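Local coordinates for glutamic acid/alanine-rich protein (Trypanosoma congolense, PDB 2Y44) that is a surface protein of the parasite whose ectodomain folds as an elongated helical bundle and probably packs with other copies on the cell surface, at residues A33-S37 against A71-E75; A39-E44 against A64-A68; D80-A85 against S165-D169. All blocks are in the same frame, centred on the assembly; numbering follows the deposited sequence.

How the interactions relate
All three contacts lie along one elongated helical bundle and share helix 57-107. Interactions 1 and 2 pair it with helix 18-53 and are successive layers of one antiparallel interface. Their centres are about 10 Å apart, and they touch where Ala71 CB lies 4.1 Å from Lys40 CB. Interaction 2 is nested inside the loop closed by interaction 1. Interaction 3 pairs helix 57-107 with helix 149-183 instead. Its centre is about 15 Å from that of interaction 1 and about 25 Å from that of interaction 2. Alanine methyl groups dominate the first two contacts. A histidine-aspartate hydrogen bond marks the third, which lies nearest the centre of the chain.

Interaction 1 of 3, residues A33-S37 against A71-E75; sequences AREAS and AQRAE
Ala33 and Ala74 meet in an antiparallel helix pair that forms part of the GARP helical bundle. Helix 18-53 supplies 33-37 and helix 57-107 supplies 71-75. The two short axes come within 8.4 Å and run at 160° to each other. This close spacing follows from the small size of the alanines on both sides.

Ala33 has the most surface buried by the contact. Its CB lies 3.8 Å from Ala74 CB. The Ala74 methyl also sits against the backbone, with its CB 3.6 Å from Ala33 CA. One helical turn along, Ala36 and Ala71 form the second matched pair. There the Ala71 methyl rests against the peptide carbonyl, with CB 3.7 Å from Ala36 O. Ala36 CB also touches Ala74 CB, so the two layers are continuous. On another side, helix 149-183 adds Ala180 against Ala36 and Ala176 against Ala74. The alanine seam is thus also covered by a third helix. The first part of the pair, 33-37, lies in a predicted coiled coil.

Ser37 and Glu75 border the alanines. The CB of Glu75 does not point straight at the other helix. Its CG is anti to the carbonyl carbon, and a bend at chi2 (-62°) folds the carboxylate back across the gap. The carboxylate then reaches over the Ala33 methyl, with OE2 3.6 Å from Ala33 CB. This part of the contact is therefore a polar group against a methyl, while the middle is methyl against methyl. Ser37 OG lies 3.0 Å from Ala33 O, one turn back in its own helix. The same hydroxyl oxygen is 3.2 Å from Glu75 OE2.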
ATOM      1  N   ALA A  33      -9.649 -11.367  -2.031  1.00 14.73           N
ATOM      2  CA  ALA A  33      -9.473 -12.798  -2.451  1.00 13.26           C
ATOM      3  C   ALA A  33     -10.468 -13.714  -1.743  1.00 14.95           C
ATOM      4  O   ALA A  33     -10.981 -14.663  -2.351  1.00 14.31           O
ATOM      5  CB  ALA A  33      -8.050 -13.284  -2.172  1.00 13.89           C
ATOM      6  N   ARG A  34     -10.817 -13.351  -0.509  1.00 14.80           N
ATOM      7  CA  ARG A  34     -11.834 -14.085   0.238  1.00 16.04           C
ATOM      8  C   ARG A  34     -13.173 -13.965  -0.464  1.00 14.92           C
ATOM      9  O   ARG A  34     -13.857 -14.955  -0.648  1.00 14.25           O
ATOM     10  CB  ARG A  34     -11.930 -13.609   1.707  1.00 17.10           C
ATOM     11  CG  ARG A  34     -13.172 -14.132   2.449  1.00 21.24           C
ATOM     12  CD  ARG A  34     -13.467 -13.267   3.682  1.00 31.70           C
ATOM     13  NE  ARG A  34     -14.128 -12.022   3.291  1.00 42.87           N
ATOM     14  CZ  ARG A  34     -13.948 -10.843   3.878  1.00 46.80           C
ATOM     15  NH1 ARG A  34     -13.152 -10.727   4.938  1.00 47.55           N
ATOM     16  NH2 ARG A  34     -14.600  -9.781   3.421  1.00 47.13           N
ATOM     17  N   GLU A  35     -13.551 -12.751  -0.841  1.00 16.99           N
ATOM     18  CA  GLU A  35     -14.801 -12.560  -1.532  1.00 16.80           C
ATOM     19  C   GLU A  35     -14.796 -13.265  -2.877  1.00 15.56           C
ATOM     20  O   GLU A  35     -15.823 -13.814  -3.323  1.00 14.64           O
ATOM     21  CB  GLU A  35     -15.099 -11.091  -1.708  1.00 16.32           C
ATOM     22  CG  GLU A  35     -15.320 -10.380  -0.364  1.00 23.04           C
ATOM     23  CD  GLU A  35     -15.659  -8.923  -0.550  1.00 31.71           C
ATOM     24  OE1 GLU A  35     -16.627  -8.648  -1.277  1.00 36.27           O
ATOM     25  OE2 GLU A  35     -14.941  -8.059   0.000  1.00 38.86           O
ATOM     26  N   ALA A  36     -13.653 -13.221  -3.564  1.00 14.69           N
ATOM     27  CA  ALA A  36     -13.597 -13.862  -4.863  1.00 16.05           C
ATOM     28  C   ALA A  36     -13.783 -15.376  -4.727  1.00 15.51           C
ATOM     29  O   ALA A  36     -14.416 -16.038  -5.560  1.00 14.49           O
ATOM     30  CB  ALA A  36     -12.272 -13.564  -5.539  1.00 14.75           C
ATOM     31  N   SER A  37     -13.163 -15.926  -3.699  1.00 13.75           N
ATOM     32  CA  SER A  37     -13.264 -17.342  -3.440  1.00 15.08           C
ATOM     33  C   SER A  37     -14.685 -17.747  -3.063  1.00 13.16           C
ATOM     34  O   SER A  37     -15.132 -18.840  -3.433  1.00 14.16           O
ATOM     35  CB  SER A  37     -12.280 -17.759  -2.336  1.00 17.82           C
ATOM     36  OG  SER A  37     -10.966 -17.625  -2.823  1.00 22.27           O
ATOM     37  N   ALA A  71     -10.823 -16.021  -8.940  1.00 13.74           N
ATOM     38  CA  ALA A  71     -10.387 -16.274  -7.565  1.00 13.09           C
ATOM     39  C   ALA A  71      -8.918 -16.668  -7.517  1.00 15.98           C
ATOM     40  O   ALA A  71      -8.200 -16.248  -6.612  1.00 16.64           O
ATOM     41  CB  ALA A  71     -11.258 -17.393  -6.950  1.00 12.85           C
ATOM     42  N   GLN A  72      -8.458 -17.376  -8.555  1.00 14.71           N
ATOM     43  CA  GLN A  72      -7.077 -17.801  -8.610  1.00 19.42           C
ATOM     44  C   GLN A  72      -6.177 -16.574  -8.771  1.00 16.84           C
ATOM     45  O   GLN A  72      -5.170 -16.417  -8.083  1.00 17.96           O
ATOM     46  CB  GLN A  72      -6.944 -18.701  -9.821  1.00 20.80           C
ATOM     47  CG  GLN A  72      -6.424 -20.008  -9.515  1.00 33.87           C
ATOM     48  CD  GLN A  72      -4.944 -20.002  -9.668  1.00 38.59           C
ATOM     49  OE1 GLN A  72      -4.250 -19.242  -8.989  1.00 47.89           O
ATOM     50  NE2 GLN A  72      -4.435 -20.829 -10.581  1.00 40.27           N
ATOM     51  N   ARG A  73      -6.588 -15.684  -9.647  1.00 15.86           N
ATOM     52  CA  ARG A  73      -5.864 -14.427  -9.836  1.00 16.07           C
ATOM     53  C   ARG A  73      -5.801 -13.611  -8.523  1.00 16.20           C
ATOM     54  O   ARG A  73      -4.771 -13.039  -8.164  1.00 16.43           O
ATOM     55  CB  ARG A  73      -6.487 -13.603 -10.971  1.00 18.39           C
ATOM     56  CG  ARG A  73      -6.284 -14.207 -12.383  1.00 19.60           C
ATOM     57  CD  ARG A  73      -6.626 -13.180 -13.467  1.00 22.84           C
ATOM     58  NE  ARG A  73      -8.051 -12.844 -13.454  1.00 22.35           N
ATOM     59  CZ  ARG A  73      -8.998 -13.570 -14.055  1.00 19.86           C
ATOM     60  NH1 ARG A  73      -8.682 -14.708 -14.673  1.00 20.72           N
ATOM     61  NH2 ARG A  73     -10.270 -13.228 -13.929  1.00 28.17           N
ATOM     62  N   ALA A  74      -6.920 -13.548  -7.829  1.00 16.45           N
ATOM     63  CA  ALA A  74      -6.965 -12.868  -6.534  1.00 15.84           C
ATOM     64  C   ALA A  74      -5.995 -13.491  -5.565  1.00 17.81           C
ATOM     65  O   ALA A  74      -5.285 -12.755  -4.872  1.00 18.58           O
ATOM     66  CB  ALA A  74      -8.430 -12.844  -5.934  1.00 15.73           C
ATOM     67  N   GLU A  75      -5.927 -14.827  -5.533  1.00 16.94           N
ATOM     68  CA  GLU A  75      -5.044 -15.516  -4.575  1.00 19.13           C
ATOM     69  C   GLU A  75      -3.559 -15.256  -4.860  1.00 19.05           C
ATOM     70  O   GLU A  75      -2.768 -15.075  -3.921  1.00 17.99           O
ATOM     71  CB  GLU A  75      -5.320 -17.025  -4.499  1.00 18.81           C
ATOM     72  CG  GLU A  75      -6.686 -17.380  -3.881  1.00 25.89           C
ATOM     73  CD  GLU A  75      -6.849 -16.908  -2.411  1.00 30.48           C
ATOM     74  OE1 GLU A  75      -5.835 -16.609  -1.735  1.00 29.61           O
ATOM     75  OE2 GLU A  75      -7.997 -16.887  -1.920  1.00 32.44           O
TER

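Interaction 2 of 3, residues A39-E44 against A64-A68; sequences AKERAE and AARAA
This is an alanine-rich, antiparallel helix-helix contact, farther from the centre of the chain than the other two. Lys40, Ala43 and Glu44 of helix 18-53 meet Ala64, Ala67 and Ala68 of helix 57-107. The axes of the two short segments approach to 8.4 Å, at 162°. Residues 39-44 fall within a predicted coiled coil.

Ala43 fills the middle. Its CB lies 3.7 Å from Ala64 CA and also packs on the Ala67 methyl. Ala64 has the most surface buried here. Its CB meets Ala43 O and Glu44 OE1, while its CA is covered by the Ala43 methyl. The methyl of Ala67 extends the apolar seam to the backbone of Lys40, with CB 4.0 Å from Lys40 CA.

Two long side chains flank Ala68. Lys40 is fully extended, with CG anti to the backbone N (chi1 174°). Its methylenes run alongside Ala68, and CE comes within 3.7 Å of Ala68 CB. The amine at the end donates to a water, NZ to water oxygen 2.9 Å. That water in turn donates to Ala68 O, so a solvent molecule joins the two helices. Glu44 bends at chi2 (-70°) and brings its carboxylate over the alanines, with OE2 3.7 Å from Ala68 CB.

Ala180 and Ala183 of helix 149-183 touch Ala39 and Ala67, respectively. The contact is thus one alanine layer, bordered by long charged side chains, of a three-helix bundle in which helix 57-107 runs antiparallel to the other two.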
ATOM      1  N   ALA A  39     -17.334 -16.255  -4.173  1.00 15.22           N
ATOM      2  CA  ALA A  39     -18.092 -16.225  -5.442  1.00 14.84           C
ATOM      3  C   ALA A  39     -17.800 -17.495  -6.232  1.00 14.53           C
ATOM      4  O   ALA A  39     -18.701 -18.051  -6.884  1.00 14.52           O
ATOM      5  CB  ALA A  39     -17.774 -14.948  -6.276  1.00 14.63           C
ATOM      6  N   LYS A  40     -16.529 -17.904  -6.265  1.00 13.81           N
ATOM      7  CA  LYS A  40     -16.178 -19.188  -6.870  1.00 14.60           C
ATOM      8  C   LYS A  40     -17.001 -20.326  -6.280  1.00 14.13           C
ATOM      9  O   LYS A  40     -17.551 -21.124  -7.010  1.00 15.26           O
ATOM     10  CB  LYS A  40     -14.697 -19.515  -6.644  1.00 13.87           C
ATOM     11  CG  LYS A  40     -14.380 -20.871  -7.132  1.00 13.56           C
ATOM     12  CD  LYS A  40     -12.945 -21.252  -6.880  1.00 17.93           C
ATOM     13  CE  LYS A  40     -12.682 -22.677  -7.358  1.00 23.89           C
ATOM     14  NZ  LYS A  40     -11.273 -23.149  -6.998  1.00 24.41           N
ATOM     15  N   GLU A  41     -17.061 -20.408  -4.957  1.00 15.21           N
ATOM     16  CA  GLU A  41     -17.792 -21.512  -4.313  1.00 14.37           C
ATOM     17  C   GLU A  41     -19.276 -21.477  -4.692  1.00 13.90           C
ATOM     18  O   GLU A  41     -19.879 -22.531  -4.911  1.00 16.15           O
ATOM     19  CB  GLU A  41     -17.668 -21.450  -2.787  1.00 14.03           C
ATOM     20  CG  GLU A  41     -18.381 -22.589  -2.110  1.00 22.37           C
ATOM     21  CD  GLU A  41     -17.939 -22.803  -0.671  1.00 35.53           C
ATOM     22  OE1 GLU A  41     -17.294 -21.893  -0.097  1.00 41.09           O
ATOM     23  OE2 GLU A  41     -18.210 -23.898  -0.128  1.00 40.92           O
ATOM     24  N   ARG A  42     -19.863 -20.289  -4.764  1.00 14.51           N
ATOM     25  CA  ARG A  42     -21.258 -20.170  -5.180  1.00 14.80           C
ATOM     26  C   ARG A  42     -21.455 -20.709  -6.603  1.00 13.97           C
ATOM     27  O   ARG A  42     -22.410 -21.447  -6.864  1.00 14.78           O
ATOM     28  CB  ARG A  42     -21.811 -18.743  -5.013  1.00 14.71           C
ATOM     29  CG  ARG A  42     -22.053 -18.350  -3.524  1.00 17.14           C
ATOM     30  CD  ARG A  42     -22.831 -17.019  -3.407  1.00 16.95           C
ATOM     31  NE  ARG A  42     -22.102 -15.904  -4.001  1.00 22.66           N
ATOM     32  CZ  ARG A  42     -21.152 -15.207  -3.373  1.00 22.58           C
ATOM     33  NH1 ARG A  42     -20.881 -15.435  -2.101  1.00 24.81           N
ATOM     34  NH2 ARG A  42     -20.562 -14.200  -3.992  1.00 28.55           N
ATOM     35  N   ALA A  43     -20.533 -20.373  -7.498  1.00 14.35           N
ATOM     36  CA  ALA A  43     -20.654 -20.750  -8.894  1.00 12.46           C
ATOM     37  C   ALA A  43     -20.447 -22.272  -9.020  1.00 11.61           C
ATOM     38  O   ALA A  43     -21.078 -22.917  -9.843  1.00 14.59           O
ATOM     39  CB  ALA A  43     -19.586 -19.955  -9.781  1.00 13.81           C
ATOM     40  N   GLU A  44     -19.563 -22.853  -8.189  1.00 13.33           N
ATOM     41  CA  GLU A  44     -19.281 -24.307  -8.285  1.00 15.81           C
ATOM     42  C   GLU A  44     -20.456 -25.137  -7.736  1.00 14.70           C
ATOM     43  O   GLU A  44     -20.831 -26.149  -8.320  1.00 14.99           O
ATOM     44  CB  GLU A  44     -17.972 -24.693  -7.567  1.00 15.83           C
ATOM     45  CG  GLU A  44     -16.697 -23.946  -8.083  1.00 12.31           C
ATOM     46  CD  GLU A  44     -16.230 -24.346  -9.471  1.00 19.68           C
ATOM     47  OE1 GLU A  44     -16.760 -25.315 -10.008  1.00 19.37           O
ATOM     48  OE2 GLU A  44     -15.338 -23.663 -10.048  1.00 17.85           O
ATOM     49  N   ALA A  64     -18.721 -20.863 -13.833  1.00 15.76           N
ATOM     50  CA  ALA A  64     -17.836 -21.303 -12.744  1.00 16.66           C
ATOM     51  C   ALA A  64     -16.356 -21.255 -13.118  1.00 16.41           C
ATOM     52  O   ALA A  64     -15.503 -20.863 -12.314  1.00 15.73           O
ATOM     53  CB  ALA A  64     -18.245 -22.683 -12.216  1.00 16.18           C
ATOM     54  N   ALA A  65     -16.056 -21.611 -14.359  1.00 16.45           N
ATOM     55  CA  ALA A  65     -14.688 -21.526 -14.845  1.00 17.58           C
ATOM     56  C   ALA A  65     -14.187 -20.083 -14.745  1.00 17.41           C
ATOM     57  O   ALA A  65     -13.046 -19.842 -14.324  1.00 19.05           O
ATOM     58  CB  ALA A  65     -14.621 -22.019 -16.308  1.00 17.75           C
ATOM     59  N   ARG A  66     -15.004 -19.125 -15.163  1.00 19.42           N
ATOM     60  CA  ARG A  66     -14.625 -17.702 -15.040  1.00 18.90           C
ATOM     61  C   ARG A  66     -14.426 -17.260 -13.610  1.00 18.24           C
ATOM     62  O   ARG A  66     -13.459 -16.560 -13.293  1.00 17.89           O
ATOM     63  CB  ARG A  66     -15.670 -16.818 -15.671  1.00 20.09           C
ATOM     64  CG  ARG A  66     -15.625 -16.871 -17.153  1.00 21.75           C
ATOM     65  CD  ARG A  66     -16.336 -15.672 -17.722  1.00 26.77           C
ATOM     66  NE  ARG A  66     -15.952 -15.508 -19.113  1.00 22.72           N
ATOM     67  CZ  ARG A  66     -14.997 -14.685 -19.544  1.00 27.41           C
ATOM     68  NH1 ARG A  66     -14.355 -13.878 -18.712  1.00 26.30           N
ATOM     69  NH2 ARG A  66     -14.717 -14.639 -20.834  1.00 19.59           N
ATOM     70  N   ALA A  67     -15.327 -17.696 -12.739  1.00 16.50           N
ATOM     71  CA  ALA A  67     -15.262 -17.284 -11.335  1.00 16.91           C
ATOM     72  C   ALA A  67     -14.045 -17.885 -10.678  1.00 13.72           C
ATOM     73  O   ALA A  67     -13.410 -17.227  -9.876  1.00 16.18           O
ATOM     74  CB  ALA A  67     -16.522 -17.737 -10.579  1.00 18.53           C
ATOM     75  N   ALA A  68     -13.757 -19.148 -10.983  1.00 15.12           N
ATOM     76  CA  ALA A  68     -12.590 -19.847 -10.450  1.00 16.50           C
ATOM     77  C   ALA A  68     -11.284 -19.211 -10.907  1.00 15.55           C
ATOM     78  O   ALA A  68     -10.348 -19.108 -10.109  1.00 14.45           O
ATOM     79  CB  ALA A  68     -12.591 -21.335 -10.849  1.00 18.00           C
TER
HETATM   80  O   HOH W   1      -9.601 -21.103  -8.225  1.00 19.75           O

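Interaction 3 of 3, residues D80-A85 against S165-D169; sequences DARKHA and SLEDD
His84 and Asp169 reach toward each other with similar first torsions, chi1 being -62° in His84. In each, CG is anti to the carbonyl carbon, which carries the ring and the carboxylate into the gap between helices 57-107 and 149-183. The two helices form an antiparallel pair inside the helical bundle of the ectodomain, joined here by a His-carboxylate hydrogen bond. Their short axes come within 9.5 Å.

His84 ND1 donates to Asp169 OD2 at 2.6 Å. The bond is nearly straight, with an N-H...O angle of 167°. It uses the syn lone pair of OD2, and the acceptor lies close to the ring plane. The carboxylate is itself nearly coplanar with the ring, the two planes being 9° apart. The acid therefore meets the edge of the imidazole. OD2 also lies 3.3 Å from Ala81 CA, so the acceptor is set against the backbone of the partner helix.

Both faces of the ring have neighbours. Ser165 CB stands over one face as a CH-pi contact, 4.2 Å from the centroid of the His84 ring. The backbone carbonyl oxygen of Asp80 lies above the opposite face, offset toward the rim. Val77, earlier on helix 57-107, touches Asp169.

Leu166 forms the apolar side of the contact. Its CD2 lies 3.8 Å from His84 CB and 3.5 Å from Ala81 O, and it also packs on Ala85. Helix 18-53 continues this apolar region: Val29 touches Ala81, and Val26 touches Ala85.

Asp169 is buried, and the histidine bond gives its OD2 a polar partner there. The carboxylate would tend to stabilise a positively charged imidazole. The short, nearly straight bond is consistent with a strong polar link between the helices, beside the apolar contact made by Leu166.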
ATOM      1  N   ASP A  80       1.693 -11.792  -3.651  1.00 14.94           N
ATOM      2  CA  ASP A  80       2.470 -10.633  -4.116  1.00 15.84           C
ATOM      3  C   ASP A  80       2.381  -9.461  -3.115  1.00 14.89           C
ATOM      4  O   ASP A  80       3.377  -8.817  -2.798  1.00 17.06           O
ATOM      5  CB  ASP A  80       1.917 -10.157  -5.480  1.00 14.42           C
ATOM      6  CG  ASP A  80       2.353 -11.024  -6.660  1.00 20.15           C
ATOM      7  OD1 ASP A  80       3.295 -11.834  -6.548  1.00 22.64           O
ATOM      8  OD2 ASP A  80       1.704 -10.906  -7.721  1.00 20.71           O
ATOM      9  N   ALA A  81       1.171  -9.176  -2.636  1.00 14.27           N
ATOM     10  CA  ALA A  81       0.946  -8.095  -1.686  1.00 14.59           C
ATOM     11  C   ALA A  81       1.789  -8.262  -0.403  1.00 15.92           C
ATOM     12  O   ALA A  81       2.410  -7.289   0.067  1.00 14.04           O
ATOM     13  CB  ALA A  81      -0.541  -7.973  -1.377  1.00 16.21           C
ATOM     14  N   ARG A  82       1.818  -9.483   0.160  1.00 15.95           N
ATOM     15  CA  ARG A  82       2.553  -9.733   1.416  1.00 15.96           C
ATOM     16  C   ARG A  82       4.055  -9.496   1.192  1.00 15.79           C
ATOM     17  O   ARG A  82       4.761  -8.947   2.052  1.00 15.38           O
ATOM     18  CB  ARG A  82       2.329 -11.184   1.878  1.00 16.39           C
ATOM     19  CG  ARG A  82       0.958 -11.362   2.501  1.00 19.52           C
ATOM     20  CD  ARG A  82       0.598 -12.829   2.596  1.00 21.09           C
ATOM     21  NE  ARG A  82      -0.567 -12.979   3.467  1.00 25.84           N
ATOM     22  CZ  ARG A  82      -1.348 -14.050   3.511  1.00 27.11           C
ATOM     23  NH1 ARG A  82      -1.080 -15.118   2.772  1.00 29.59           N
ATOM     24  NH2 ARG A  82      -2.407 -14.044   4.311  1.00 29.18           N
ATOM     25  N   LYS A  83       4.514  -9.825   0.006  1.00 15.03           N
ATOM     26  CA  LYS A  83       5.927  -9.630  -0.337  1.00 14.46           C
ATOM     27  C   LYS A  83       6.201  -8.146  -0.507  1.00 14.95           C
ATOM     28  O   LYS A  83       7.193  -7.624  -0.006  1.00 15.94           O
ATOM     29  CB  LYS A  83       6.263 -10.367  -1.620  1.00 13.58           C
ATOM     30  CG  LYS A  83       6.308 -11.899  -1.478  1.00 12.79           C
ATOM     31  CD  LYS A  83       6.448 -12.552  -2.862  1.00 15.05           C
ATOM     32  CE  LYS A  83       6.432 -14.086  -2.789  1.00 11.66           C
ATOM     33  NZ  LYS A  83       6.541 -14.678  -4.195  1.00 14.69           N
ATOM     34  N   HIS A  84       5.340  -7.466  -1.256  1.00 14.92           N
ATOM     35  CA  HIS A  84       5.496  -6.021  -1.457  1.00 14.98           C
ATOM     36  C   HIS A  84       5.451  -5.244  -0.154  1.00 15.21           C
ATOM     37  O   HIS A  84       6.220  -4.333   0.050  1.00 13.00           O
ATOM     38  CB  HIS A  84       4.446  -5.503  -2.416  1.00 14.31           C
ATOM     39  CG  HIS A  84       4.548  -6.097  -3.785  1.00 16.85           C
ATOM     40  ND1 HIS A  84       3.477  -6.174  -4.649  1.00 14.01           N
ATOM     41  CD2 HIS A  84       5.596  -6.649  -4.435  1.00 18.70           C
ATOM     42  CE1 HIS A  84       3.877  -6.696  -5.793  1.00 14.25           C
ATOM     43  NE2 HIS A  84       5.150  -7.030  -5.675  1.00 20.96           N
ATOM     44  N   ALA A  85       4.600  -5.676   0.757  1.00 13.10           N
ATOM     45  CA  ALA A  85       4.471  -4.997   2.039  1.00 13.28           C
ATOM     46  C   ALA A  85       5.744  -5.192   2.872  1.00 14.48           C
ATOM     47  O   ALA A  85       6.239  -4.225   3.484  1.00 15.57           O
ATOM     48  CB  ALA A  85       3.258  -5.554   2.774  1.00 15.16           C
ATOM     49  N   SER A 165       3.305  -0.176  -5.923  1.00 15.16           N
ATOM     50  CA  SER A 165       3.136  -1.644  -6.105  1.00 17.53           C
ATOM     51  C   SER A 165       1.973  -2.105  -5.277  1.00 16.28           C
ATOM     52  O   SER A 165       1.167  -2.906  -5.747  1.00 17.04           O
ATOM     53  CB  SER A 165       4.377  -2.451  -5.728  1.00 18.31           C
ATOM     54  OG  SER A 165       5.409  -2.272  -6.675  1.00 24.89           O
ATOM     55  N   LEU A 166       1.918  -1.662  -4.008  1.00 14.39           N
ATOM     56  CA  LEU A 166       0.839  -2.151  -3.127  1.00 14.32           C
ATOM     57  C   LEU A 166      -0.501  -1.584  -3.584  1.00 15.18           C
ATOM     58  O   LEU A 166      -1.528  -2.269  -3.541  1.00 15.17           O
ATOM     59  CB  LEU A 166       1.088  -1.703  -1.679  1.00 15.44           C
ATOM     60  CG  LEU A 166       2.136  -2.555  -0.992  1.00 16.53           C
ATOM     61  CD1 LEU A 166       2.695  -1.812   0.232  1.00 17.76           C
ATOM     62  CD2 LEU A 166       1.511  -3.936  -0.615  1.00 17.44           C
ATOM     63  N   GLU A 167      -0.481  -0.352  -4.097  1.00 15.70           N
ATOM     64  CA  GLU A 167      -1.711   0.272  -4.626  1.00 17.48           C
ATOM     65  C   GLU A 167      -2.174  -0.494  -5.851  1.00 16.02           C
ATOM     66  O   GLU A 167      -3.366  -0.739  -6.004  1.00 18.64           O
ATOM     67  CB  GLU A 167      -1.499   1.759  -4.961  1.00 19.66           C
ATOM     68  CG  GLU A 167      -1.425   2.650  -3.721  1.00 17.06           C
ATOM     69  CD  GLU A 167      -0.722   3.979  -3.990  1.00 19.62           C
ATOM     70  OE1 GLU A 167      -0.259   4.205  -5.134  1.00 18.02           O
ATOM     71  OE2 GLU A 167      -0.632   4.783  -3.037  1.00 19.90           O
ATOM     72  N   ASP A 168      -1.230  -0.934  -6.679  1.00 16.56           N
ATOM     73  CA  ASP A 168      -1.597  -1.751  -7.855  1.00 16.64           C
ATOM     74  C   ASP A 168      -2.114  -3.098  -7.384  1.00 14.93           C
ATOM     75  O   ASP A 168      -3.100  -3.617  -7.892  1.00 17.09           O
ATOM     76  CB  ASP A 168      -0.424  -1.977  -8.791  1.00 17.77           C
ATOM     77  CG  ASP A 168      -0.848  -2.626 -10.109  1.00 25.79           C
ATOM     78  OD1 ASP A 168      -1.719  -2.057 -10.811  1.00 33.17           O
ATOM     79  OD2 ASP A 168      -0.362  -3.732 -10.411  1.00 32.50           O
ATOM     80  N   ASP A 169      -1.466  -3.664  -6.376  1.00 14.14           N
ATOM     81  CA  ASP A 169      -1.972  -4.918  -5.818  1.00 14.25           C
ATOM     82  C   ASP A 169      -3.448  -4.804  -5.378  1.00 14.23           C
ATOM     83  O   ASP A 169      -4.276  -5.672  -5.731  1.00 16.24           O
ATOM     84  CB  ASP A 169      -1.147  -5.304  -4.600  1.00 13.48           C
ATOM     85  CG  ASP A 169       0.243  -5.707  -4.930  1.00 17.72           C
ATOM     86  OD1 ASP A 169       0.528  -6.077  -6.092  1.00 20.44           O
ATOM     87  OD2 ASP A 169       1.013  -5.736  -3.967  1.00 17.97           O
TER